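Side-chain contacts in suppressor protein MPT5 (Saccharomyces cerevisiae, PDB 5BZ1), which binds the 3'-untranslated regions of target mRNAs through its Pumilio repeats, regulates them after transcription and negatively regulates expression of HO: residues K78-L81 / I82-Y86; V109-E112 / V113-D116; N169-T172 / I173-K177; T300-D303 / I304-N308. All coordinates share one frame; numbering follows the deposited sequence.

Contact 1: K78-L81 / I82-Y86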
loop_
_atom_site.group_PDB
_atom_site.type_symbol
_atom_site.label_atom_id
_atom_site.label_comp_id
_atom_site.label_asym_id
_atom_site.label_seq_id
_atom_site.Cartn_x
_atom_site.Cartn_y
_atom_site.Cartn_z
ATOM N N LYS A 78 -24.779 10.766 -17.414
ATOM C CA LYS A 78 -23.648 10.636 -16.497
ATOM C C LYS A 78 -22.432 11.442 -16.966
ATOM O O LYS A 78 -21.701 12.011 -16.153
ATOM C CB LYS A 78 -23.276 9.165 -16.268
ATOM C CG LYS A 78 -22.107 8.973 -15.302
ATOM C CD LYS A 78 -21.955 7.520 -14.874
ATOM C CE LYS A 78 -23.102 7.093 -13.978
ATOM N NZ LYS A 78 -23.248 5.613 -13.943
ATOM N N THR A 79 -22.230 11.498 -18.280
ATOM C CA THR A 79 -21.149 12.293 -18.854
ATOM C C THR A 79 -21.348 13.784 -18.557
ATOM O O THR A 79 -20.397 14.491 -18.210
ATOM C CB THR A 79 -21.026 12.056 -20.371
ATOM O OG1 THR A 79 -20.703 10.680 -20.612
ATOM C CG2 THR A 79 -19.936 12.930 -20.968
ATOM N N LEU A 80 -22.586 14.255 -18.680
ATOM C CA LEU A 80 -22.894 15.651 -18.383
ATOM C C LEU A 80 -22.690 15.960 -16.899
ATOM O O LEU A 80 -22.160 17.017 -16.552
ATOM C CB LEU A 80 -24.317 16.003 -18.827
ATOM C CG LEU A 80 -24.777 17.435 -18.555
ATOM C CD1 LEU A 80 -23.765 18.432 -19.098
ATOM C CD2 LEU A 80 -26.156 17.696 -19.153
ATOM N N LEU A 81 -23.108 15.036 -16.031
ATOM C CA LEU A 81 -22.886 15.168 -14.590
ATOM C C LEU A 81 -21.397 15.314 -14.272
ATOM O O LEU A 81 -20.996 16.190 -13.501
ATOM C CB LEU A 81 -23.466 13.960 -13.841
ATOM C CG LEU A 81 -22.973 13.711 -12.408
ATOM C CD1 LEU A 81 -23.359 14.847 -11.483
ATOM C CD2 LEU A 81 -23.496 12.393 -11.858
ATOM N N ILE A 82 -20.584 14.449 -14.869
ATOM C CA ILE A 82 -19.146 14.464 -14.631
ATOM C C ILE A 82 -18.505 15.713 -15.243
ATOM O O ILE A 82 -17.598 16.301 -14.654
ATOM C CB ILE A 82 -18.482 13.176 -15.160
ATOM C CG1 ILE A 82 -18.940 11.973 -14.332
ATOM C CG2 ILE A 82 -16.964 13.285 -15.124
ATOM C CD1 ILE A 82 -18.416 10.633 -14.829
ATOM N N GLN A 83 -18.989 16.118 -16.416
ATOM C CA GLN A 83 -18.533 17.352 -17.052
ATOM C C GLN A 83 -18.757 18.561 -16.149
ATOM O O GLN A 83 -17.972 19.506 -16.158
ATOM C CB GLN A 83 -19.249 17.570 -18.391
ATOM C CG GLN A 83 -18.477 17.076 -19.612
ATOM C CD GLN A 83 -19.356 16.940 -20.846
ATOM O OE1 GLN A 83 -20.579 17.084 -20.774
ATOM N NE2 GLN A 83 -18.736 16.660 -21.987
ATOM N N THR A 84 -19.833 18.519 -15.368
ATOM C CA THR A 84 -20.200 19.635 -14.505
ATOM C C THR A 84 -19.280 19.754 -13.285
ATOM O O THR A 84 -18.929 20.859 -12.871
ATOM C CB THR A 84 -21.665 19.519 -14.032
ATOM O OG1 THR A 84 -22.525 19.350 -15.167
ATOM C CG2 THR A 84 -22.088 20.762 -13.263
ATOM N N ILE A 85 -18.878 18.617 -12.721
ATOM C CA ILE A 85 -18.214 18.624 -11.420
ATOM C C ILE A 85 -16.739 18.211 -11.393
ATOM O O ILE A 85 -16.116 18.266 -10.335
ATOM C CB ILE A 85 -19.005 17.787 -10.375
ATOM C CG1 ILE A 85 -19.205 16.348 -10.853
ATOM C CG2 ILE A 85 -20.354 18.430 -10.079
ATOM C CD1 ILE A 85 -18.097 15.396 -10.461
ATOM N N TYR A 86 -16.183 17.790 -12.527
ATOM C CA TYR A 86 -14.783 17.347 -12.540
ATOM C C TYR A 86 -13.753 18.375 -12.030
ATOM O O TYR A 86 -12.769 17.980 -11.404
ATOM C CB TYR A 86 -14.364 16.735 -13.892
ATOM C CG TYR A 86 -14.024 17.716 -14.997
ATOM C CD1 TYR A 86 -12.759 18.294 -15.084
ATOM C CD2 TYR A 86 -14.954 18.034 -15.974
ATOM C CE1 TYR A 86 -12.447 19.183 -16.101
ATOM C CE2 TYR A 86 -14.651 18.915 -16.990
ATOM C CZ TYR A 86 -13.401 19.486 -17.049
ATOM O OH TYR A 86 -13.112 20.361 -18.068
#

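Contact 2: V109-E112 / V113-D116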
loop_
_atom_site.group_PDB
_atom_site.type_symbol
_atom_site.label_atom_id
_atom_site.label_comp_id
_atom_site.label_asym_id
_atom_site.label_seq_id
_atom_site.Cartn_x
_atom_site.Cartn_y
_atom_site.Cartn_z
ATOM N N VAL A 109 -18.679 4.340 -13.847
ATOM C CA VAL A 109 -18.371 5.002 -15.121
ATOM C C VAL A 109 -18.755 4.112 -16.303
ATOM O O VAL A 109 -18.602 2.890 -16.241
ATOM C CB VAL A 109 -16.888 5.413 -15.243
ATOM C CG1 VAL A 109 -16.580 6.592 -14.336
ATOM C CG2 VAL A 109 -15.969 4.234 -14.938
ATOM N N ASP A 110 -19.257 4.729 -17.370
ATOM C CA ASP A 110 -19.745 3.990 -18.529
ATOM C C ASP A 110 -18.664 3.776 -19.580
ATOM O O ASP A 110 -18.674 2.773 -20.299
ATOM C CB ASP A 110 -20.915 4.732 -19.177
ATOM C CG ASP A 110 -22.117 4.839 -18.268
ATOM O OD1 ASP A 110 -22.613 3.788 -17.808
ATOM O OD2 ASP A 110 -22.562 5.977 -18.008
ATOM N N ASN A 111 -17.735 4.724 -19.677
ATOM C CA ASN A 111 -16.775 4.722 -20.775
ATOM C C ASN A 111 -15.506 5.519 -20.482
ATOM O O ASN A 111 -15.374 6.148 -19.427
ATOM C CB ASN A 111 -17.442 5.255 -22.048
ATOM C CG ASN A 111 -18.055 6.634 -21.852
ATOM O OD1 ASN A 111 -17.392 7.560 -21.379
ATOM N ND2 ASN A 111 -19.332 6.772 -22.201
ATOM N N GLU A 112 -14.594 5.501 -21.451
ATOM C CA GLU A 112 -13.293 6.153 -21.344
ATOM C C GLU A 112 -13.414 7.673 -21.228
ATOM O O GLU A 112 -12.639 8.314 -20.509
ATOM C CB GLU A 112 -12.451 5.798 -22.572
ATOM C CG GLU A 112 -10.996 6.240 -22.505
ATOM C CD GLU A 112 -10.077 5.129 -22.044
ATOM O OE1 GLU A 112 -10.595 4.095 -21.574
ATOM O OE2 GLU A 112 -8.842 5.284 -22.157
ATOM N N VAL A 113 -14.377 8.243 -21.949
ATOM C CA VAL A 113 -14.620 9.681 -21.915
ATOM C C VAL A 113 -14.846 10.167 -20.484
ATOM O O VAL A 113 -14.245 11.152 -20.052
ATOM C CB VAL A 113 -15.823 10.065 -22.799
ATOM C CG1 VAL A 113 -16.183 11.534 -22.613
ATOM C CG2 VAL A 113 -15.520 9.767 -24.261
ATOM N N GLN A 114 -15.699 9.459 -19.751
ATOM C CA GLN A 114 -15.992 9.800 -18.363
ATOM C C GLN A 114 -14.764 9.653 -17.468
ATOM O O GLN A 114 -14.522 10.487 -16.598
ATOM C CB GLN A 114 -17.135 8.932 -17.835
ATOM C CG GLN A 114 -18.503 9.266 -18.440
ATOM C CD GLN A 114 -19.556 8.226 -18.106
ATOM O OE1 GLN A 114 -19.351 7.382 -17.232
ATOM N NE2 GLN A 114 -20.689 8.276 -18.807
ATOM N N ILE A 115 -14.000 8.586 -17.680
ATOM C CA ILE A 115 -12.795 8.344 -16.894
ATOM C C ILE A 115 -11.776 9.464 -17.108
ATOM O O ILE A 115 -11.201 9.979 -16.147
ATOM C CB ILE A 115 -12.172 6.967 -17.218
ATOM C CG1 ILE A 115 -13.102 5.847 -16.753
ATOM C CG2 ILE A 115 -10.808 6.811 -16.557
ATOM C CD1 ILE A 115 -12.662 4.453 -17.170
ATOM N N ASP A 116 -11.567 9.852 -18.364
ATOM C CA ASP A 116 -10.614 10.910 -18.689
ATOM C C ASP A 116 -11.016 12.282 -18.129
ATOM O O ASP A 116 -10.156 13.074 -17.750
ATOM C CB ASP A 116 -10.379 10.978 -20.200
ATOM C CG ASP A 116 -9.547 9.816 -20.709
ATOM O OD1 ASP A 116 -8.896 9.144 -19.882
ATOM O OD2 ASP A 116 -9.537 9.581 -21.935
#

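Contact 3: N169-T172 / I173-K177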
loop_
_atom_site.group_PDB
_atom_site.type_symbol
_atom_site.label_atom_id
_atom_site.label_comp_id
_atom_site.label_asym_id
_atom_site.label_seq_id
_atom_site.Cartn_x
_atom_site.Cartn_y
_atom_site.Cartn_z
ATOM N N ASN A 169 7.846 13.972 -0.920
ATOM C CA ASN A 169 6.482 13.531 -0.654
ATOM C C ASN A 169 6.388 12.042 -0.301
ATOM O O ASN A 169 5.419 11.613 0.322
ATOM C CB ASN A 169 5.563 13.853 -1.839
ATOM C CG ASN A 169 5.364 15.349 -2.042
ATOM O OD1 ASN A 169 5.743 16.158 -1.198
ATOM N ND2 ASN A 169 4.751 15.716 -3.162
ATOM N N ILE A 170 7.386 11.257 -0.703
ATOM C CA ILE A 170 7.408 9.836 -0.358
ATOM C C ILE A 170 7.398 9.648 1.163
ATOM O O ILE A 170 6.798 8.703 1.675
ATOM C CB ILE A 170 8.609 9.088 -1.001
ATOM C CG1 ILE A 170 8.493 7.579 -0.775
ATOM C CG2 ILE A 170 9.942 9.593 -0.457
ATOM C CD1 ILE A 170 7.245 6.969 -1.387
ATOM N N ILE A 171 8.038 10.572 1.879
ATOM C CA ILE A 171 8.030 10.559 3.337
ATOM C C ILE A 171 6.634 10.903 3.867
ATOM O O ILE A 171 6.051 10.153 4.656
ATOM C CB ILE A 171 9.047 11.560 3.912
ATOM C CG1 ILE A 171 10.462 11.219 3.449
ATOM C CG2 ILE A 171 8.985 11.571 5.439
ATOM C CD1 ILE A 171 11.046 10.013 4.154
ATOM N N THR A 172 6.111 12.044 3.423
ATOM C CA THR A 172 4.800 12.534 3.845
ATOM C C THR A 172 3.723 11.453 3.726
ATOM O O THR A 172 2.849 11.333 4.583
ATOM C CB THR A 172 4.374 13.761 3.016
ATOM O OG1 THR A 172 5.443 14.712 2.979
ATOM C CG2 THR A 172 3.126 14.415 3.612
ATOM N N ILE A 173 3.819 10.655 2.667
ATOM C CA ILE A 173 2.860 9.594 2.394
ATOM C C ILE A 173 3.148 8.288 3.152
ATOM O O ILE A 173 2.258 7.738 3.800
ATOM C CB ILE A 173 2.778 9.329 0.875
ATOM C CG1 ILE A 173 2.078 10.502 0.183
ATOM C CG2 ILE A 173 2.051 8.023 0.583
ATOM C CD1 ILE A 173 2.364 10.611 -1.301
ATOM N N SER A 174 4.383 7.795 3.070
ATOM C CA SER A 174 4.736 6.497 3.648
ATOM C C SER A 174 4.675 6.470 5.176
ATOM O O SER A 174 4.463 5.415 5.773
ATOM C CB SER A 174 6.132 6.063 3.192
ATOM O OG SER A 174 6.214 5.946 1.786
ATOM N N THR A 175 4.874 7.628 5.801
ATOM C CA THR A 175 4.887 7.716 7.258
ATOM C C THR A 175 3.535 8.147 7.809
ATOM O O THR A 175 3.410 8.483 8.993
ATOM C CB THR A 175 5.965 8.691 7.763
ATOM O OG1 THR A 175 5.629 10.027 7.371
ATOM C CG2 THR A 175 7.328 8.318 7.189
ATOM N N HIS A 176 2.523 8.142 6.947
ATOM C CA HIS A 176 1.170 8.480 7.372
ATOM C C HIS A 176 0.299 7.223 7.477
ATOM O O HIS A 176 0.400 6.310 6.651
ATOM C CB HIS A 176 0.543 9.494 6.410
ATOM C CG HIS A 176 -0.741 10.081 6.898
ATOM N ND1 HIS A 176 -1.951 9.415 6.805
ATOM C CD2 HIS A 176 -1.022 11.272 7.474
ATOM C CE1 HIS A 176 -2.906 10.166 7.305
ATOM N NE2 HIS A 176 -2.371 11.307 7.721
ATOM N N LYS A 177 -0.548 7.197 8.501
ATOM C CA LYS A 177 -1.447 6.081 8.790
ATOM C C LYS A 177 -2.269 5.626 7.577
ATOM O O LYS A 177 -2.391 4.427 7.309
ATOM C CB LYS A 177 -2.390 6.502 9.915
ATOM C CG LYS A 177 -3.275 5.411 10.474
ATOM C CD LYS A 177 -4.530 6.013 11.096
ATOM C CE LYS A 177 -4.259 7.377 11.726
ATOM N NZ LYS A 177 -5.511 8.131 12.042
#

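Contact 4: T300-D303 / I304-N308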
loop_
_atom_site.group_PDB
_atom_site.type_symbol
_atom_site.label_atom_id
_atom_site.label_comp_id
_atom_site.label_asym_id
_atom_site.label_seq_id
_atom_site.Cartn_x
_atom_site.Cartn_y
_atom_site.Cartn_z
ATOM N N THR A 300 28.092 -11.739 4.320
ATOM C CA THR A 300 28.457 -10.471 4.941
ATOM C C THR A 300 27.576 -10.189 6.164
ATOM O O THR A 300 28.047 -9.671 7.178
ATOM C CB THR A 300 28.349 -9.313 3.933
ATOM O OG1 THR A 300 29.074 -9.645 2.741
ATOM C CG2 THR A 300 28.904 -8.023 4.524
ATOM N N THR A 301 26.297 -10.541 6.060
ATOM C CA THR A 301 25.346 -10.368 7.155
ATOM C C THR A 301 25.705 -11.258 8.351
ATOM O O THR A 301 25.584 -10.842 9.506
ATOM C CB THR A 301 23.903 -10.656 6.695
ATOM O OG1 THR A 301 23.505 -9.681 5.720
ATOM C CG2 THR A 301 22.936 -10.608 7.872
ATOM N N ILE A 302 26.148 -12.482 8.069
ATOM C CA ILE A 302 26.560 -13.408 9.120
ATOM C C ILE A 302 27.791 -12.858 9.842
ATOM O O ILE A 302 27.890 -12.954 11.067
ATOM C CB ILE A 302 26.848 -14.821 8.566
ATOM C CG1 ILE A 302 25.591 -15.418 7.935
ATOM C CG2 ILE A 302 27.352 -15.748 9.663
ATOM C CD1 ILE A 302 25.800 -16.785 7.304
ATOM N N ASP A 303 28.715 -12.278 9.080
ATOM C CA ASP A 303 29.908 -11.648 9.644
ATOM C C ASP A 303 29.544 -10.516 10.610
ATOM O O ASP A 303 30.099 -10.416 11.703
ATOM C CB ASP A 303 30.805 -11.101 8.527
ATOM C CG ASP A 303 31.500 -12.197 7.732
ATOM O OD1 ASP A 303 31.608 -13.334 8.239
ATOM O OD2 ASP A 303 31.951 -11.912 6.599
ATOM N N ILE A 304 28.607 -9.668 10.196
ATOM C CA ILE A 304 28.175 -8.533 11.003
ATOM C C ILE A 304 27.499 -8.986 12.300
ATOM O O ILE A 304 27.808 -8.479 13.380
ATOM C CB ILE A 304 27.219 -7.626 10.208
ATOM C CG1 ILE A 304 27.940 -7.012 9.006
ATOM C CG2 ILE A 304 26.642 -6.536 11.095
ATOM C CD1 ILE A 304 27.032 -6.207 8.094
ATOM N N PHE A 305 26.583 -9.942 12.188
ATOM C CA PHE A 305 25.898 -10.496 13.352
ATOM C C PHE A 305 26.856 -11.245 14.276
ATOM O O PHE A 305 26.632 -11.318 15.482
ATOM C CB PHE A 305 24.756 -11.416 12.914
ATOM C CG PHE A 305 23.487 -10.689 12.579
ATOM C CD1 PHE A 305 22.289 -11.056 13.173
ATOM C CD2 PHE A 305 23.488 -9.632 11.678
ATOM C CE1 PHE A 305 21.111 -10.388 12.870
ATOM C CE2 PHE A 305 22.313 -8.959 11.374
ATOM C CZ PHE A 305 21.128 -9.339 11.972
ATOM N N THR A 306 27.918 -11.803 13.705
ATOM C CA THR A 306 28.931 -12.497 14.498
ATOM C C THR A 306 29.751 -11.499 15.320
ATOM O O THR A 306 29.939 -11.680 16.525
ATOM C CB THR A 306 29.860 -13.350 13.615
ATOM O OG1 THR A 306 29.092 -14.358 12.946
ATOM C CG2 THR A 306 30.941 -14.024 14.456
ATOM N N VAL A 307 30.233 -10.449 14.661
ATOM C CA VAL A 307 30.980 -9.391 15.332
ATOM C C VAL A 307 30.147 -8.736 16.440
ATOM O O VAL A 307 30.651 -8.474 17.534
ATOM C CB VAL A 307 31.467 -8.324 14.324
ATOM C CG1 VAL A 307 32.035 -7.112 15.041
ATOM C CG2 VAL A 307 32.513 -8.914 13.379
ATOM N N ASN A 308 28.869 -8.500 16.158
ATOM C CA ASN A 308 27.992 -7.789 17.084
ATOM C C ASN A 308 27.088 -8.705 17.906
ATOM O O ASN A 308 26.076 -8.258 18.443
ATOM C CB ASN A 308 27.131 -6.774 16.321
ATOM C CG ASN A 308 27.958 -5.703 15.643
ATOM O OD1 ASN A 308 28.335 -4.707 16.263
ATOM N ND2 ASN A 308 28.247 -5.902 14.363
#

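Contact 1: K78-L81 / I82-Y86
Thr84 keeps OG1 beside its own backbone N (chi1 -53°), which swings the hydroxyl back along the helix onto the carbonyl of Leu80. Ile85 makes a different choice: its CG1 sits between the backbone N and the carbonyl carbon (chi1 57°) and lies 3.2 Å from Leu81 O. The Thr84 OG1 to Leu80 O hydrogen bond, at 2.7 Å, is short, whereas the backbone bond from Thr84 N to Leu80 O, bent to 135°, is weak. A threonine suits such a place because its hydroxyl adds a short bond where the backbone bond is bent and weak. A valine in place of Thr84 would probably remove the short hydroxyl bond to Leu80 O, leaving it to the weak bond from Thr84 N. At Ile85 the backbone bond to Leu81 O is also weak. The preceding turn is regular, with Ile82 N bonded to Lys78 O at 3.0 Å and Gln83 N to Thr79 O at 2.8 Å. Over it, Ile82 CD1 rests obliquely on the aliphatic Lys78 CG at 4.1 Å, while the amine of Lys78 goes on to the carbonyls of Cys70 and Thr108. Gln83 lays its amide across Thr79, NE2 standing 4.0 Å from Thr79 CG2. Leu81 and Ile85 turn to Phe53 of helix 53-57, and Ile82 meets Leu117 of helix 112-121. A helix packed between its neighbours, with a threonine bonded back to the carbonyl four residues earlier near its C-terminal end, is at home in the all-helical Pumilio repeat array.

Contact 2: V109-E112 / V113-D116
Gln114 reaches back from the first turn of its helix and grips Asp110 twice. Its OE1 accepts from Asp110 N at 2.7 Å, the N-H pointing almost straight at the oxygen (174°) though the nitrogen stands above the carbonyl plane. Its NE2 donates a hydrogen bond to Asp110 OD2 at 3.1 Å, leaving in the plane of the amide and meeting the anti lone pair of the carboxylate, whose own plane is turned 70° from the amide. A glutamine is apt because a single flat group both accepts and donates, and the second N-H of NE2 can serve Thr79 on helix 75-85. A leucine in place of Gln114 would probably leave Asp110 N and Thr79 OG1 without these partners and free the loop to shift from helix 75-85. Next along, Asn111 is the N-cap: with CG tucked between its backbone N and carbonyl carbon (chi1 55°), OD1 takes the N-H of Gln114 at 3.0 Å, nearly along the C=O axis. The helix proper follows, Asp116 N bonding to Glu112 O at 2.8 Å. Beyond the polar groups, Val109 CG2 meets Ile115 CG1 at 3.8 Å, the two branched chains crossing at about a right angle and closing the apolar side of the turn. Glu112 and Asp116 bring like charges together, OE2 and OD2 being 4.4 Å apart, yet both carboxylates form salt bridges with Lys156. The chemistry thus divides the work: neutral amides fix the loop and start the helix, and a shared lysine probably offsets the repulsion of two acids lying one turn apart.

Contact 3: N169-T172 / I173-K177
Ile173, Thr172 and Ile171 bury much surface in this turn, and the first of them packs back on the carbonyl of Asn169. Ile173 N is hydrogen-bonded to Asn169 O at 3.0 Å, and CB, CG1 and CD1 all lie close to the same oxygen. The isoleucine also meets Ile136 of helix 129-137, where a branched hydrocarbon fits a buried place. Thr172 works mainly through its backbone: its carbonyl oxygen lies 3.5 Å from His176 CB and accepts a hydrogen bond from Asn137. Ile171 meets the helix end through CG2, which lies 4.0 Å from Thr175 CG2. The torsion of Thr175 (chi1 67°) sets OG1 on Ile171 O at 2.8 Å, from above the carbonyl plane, and with CG2 anti to the carbonyl carbon brings the methyl to Ile171. Thr175 N holds the same oxygen at 3.0 Å. One residue earlier Ser174 repeats the double grip, OG and N reaching Ile170 O from opposite faces, with OG at 2.8 Å. Two small hydroxyl residues in succession therefore give two successive carbonyls near the helix end a second donor each. A short helix with hydroxyl residues at its end, followed by a histidine whose ND1 caps the backbone N of His178 in the next turn, belongs to a Pumilio repeat, here the fifth, and Lys177 packs on a sugar of the bound RNA.

Contact 4: T300-D303 / I304-N308
The C-terminal turns of helix 288-307, which runs into the eighth Pumilio repeat, hold this contact. Thr301 and Phe305 lie side by side and point the same way, the methyl CG2 of Thr301 resting 3.9 Å from Phe305 CE2. A compact branched residue suits this spot, for its methyl meets the ring while its hydroxyl bonds back to Ile297. The ring continues to Leu244, Ala321 and Leu325, so an aromatic here joins three helices. On another side Thr306 turns OG1 beside its backbone N (chi1 -62°) and bonds Ile302 O at 2.6 Å; Thr306 N donates to the same oxygen at 2.9 Å from the opposite face of the carbonyl. Thr306 touches Leu368 and Leu371 of helix 354-375, and Ile302 touches Phe361 of the same helix. At the end Asn308 doubles the pattern: ND2 and the backbone N approach Ile304 O from opposite faces, ND2 at 2.8 Å with an N-H...O angle of 160°. Asp303 sends its carboxylate to Lys364. Ile302 O and Ile304 O are thus each held by a backbone and a side-chain donor, which probably steadies the last turn of the helix.

From the N terminus, contact 1 comes first, in the second Pumilio repeat and the start of the third, and contact 2 follows in the third. Contacts 3 and 4 come later, in the fifth repeat and at the entry to the eighth. Each is a local turn, so none closes a long loop, and the four run in series without nesting or crossing. Only contacts 1 and 2 touch: Gln114 NE2 probably bonds Thr79 OG1 at 3.0 Å, tying helix 112-121 to helix 75-85. Contacts 1 and 4 lie on opposite sides of the chain's centre, their centres about 61 Å apart, and contact 3 is the nearest to the RNA.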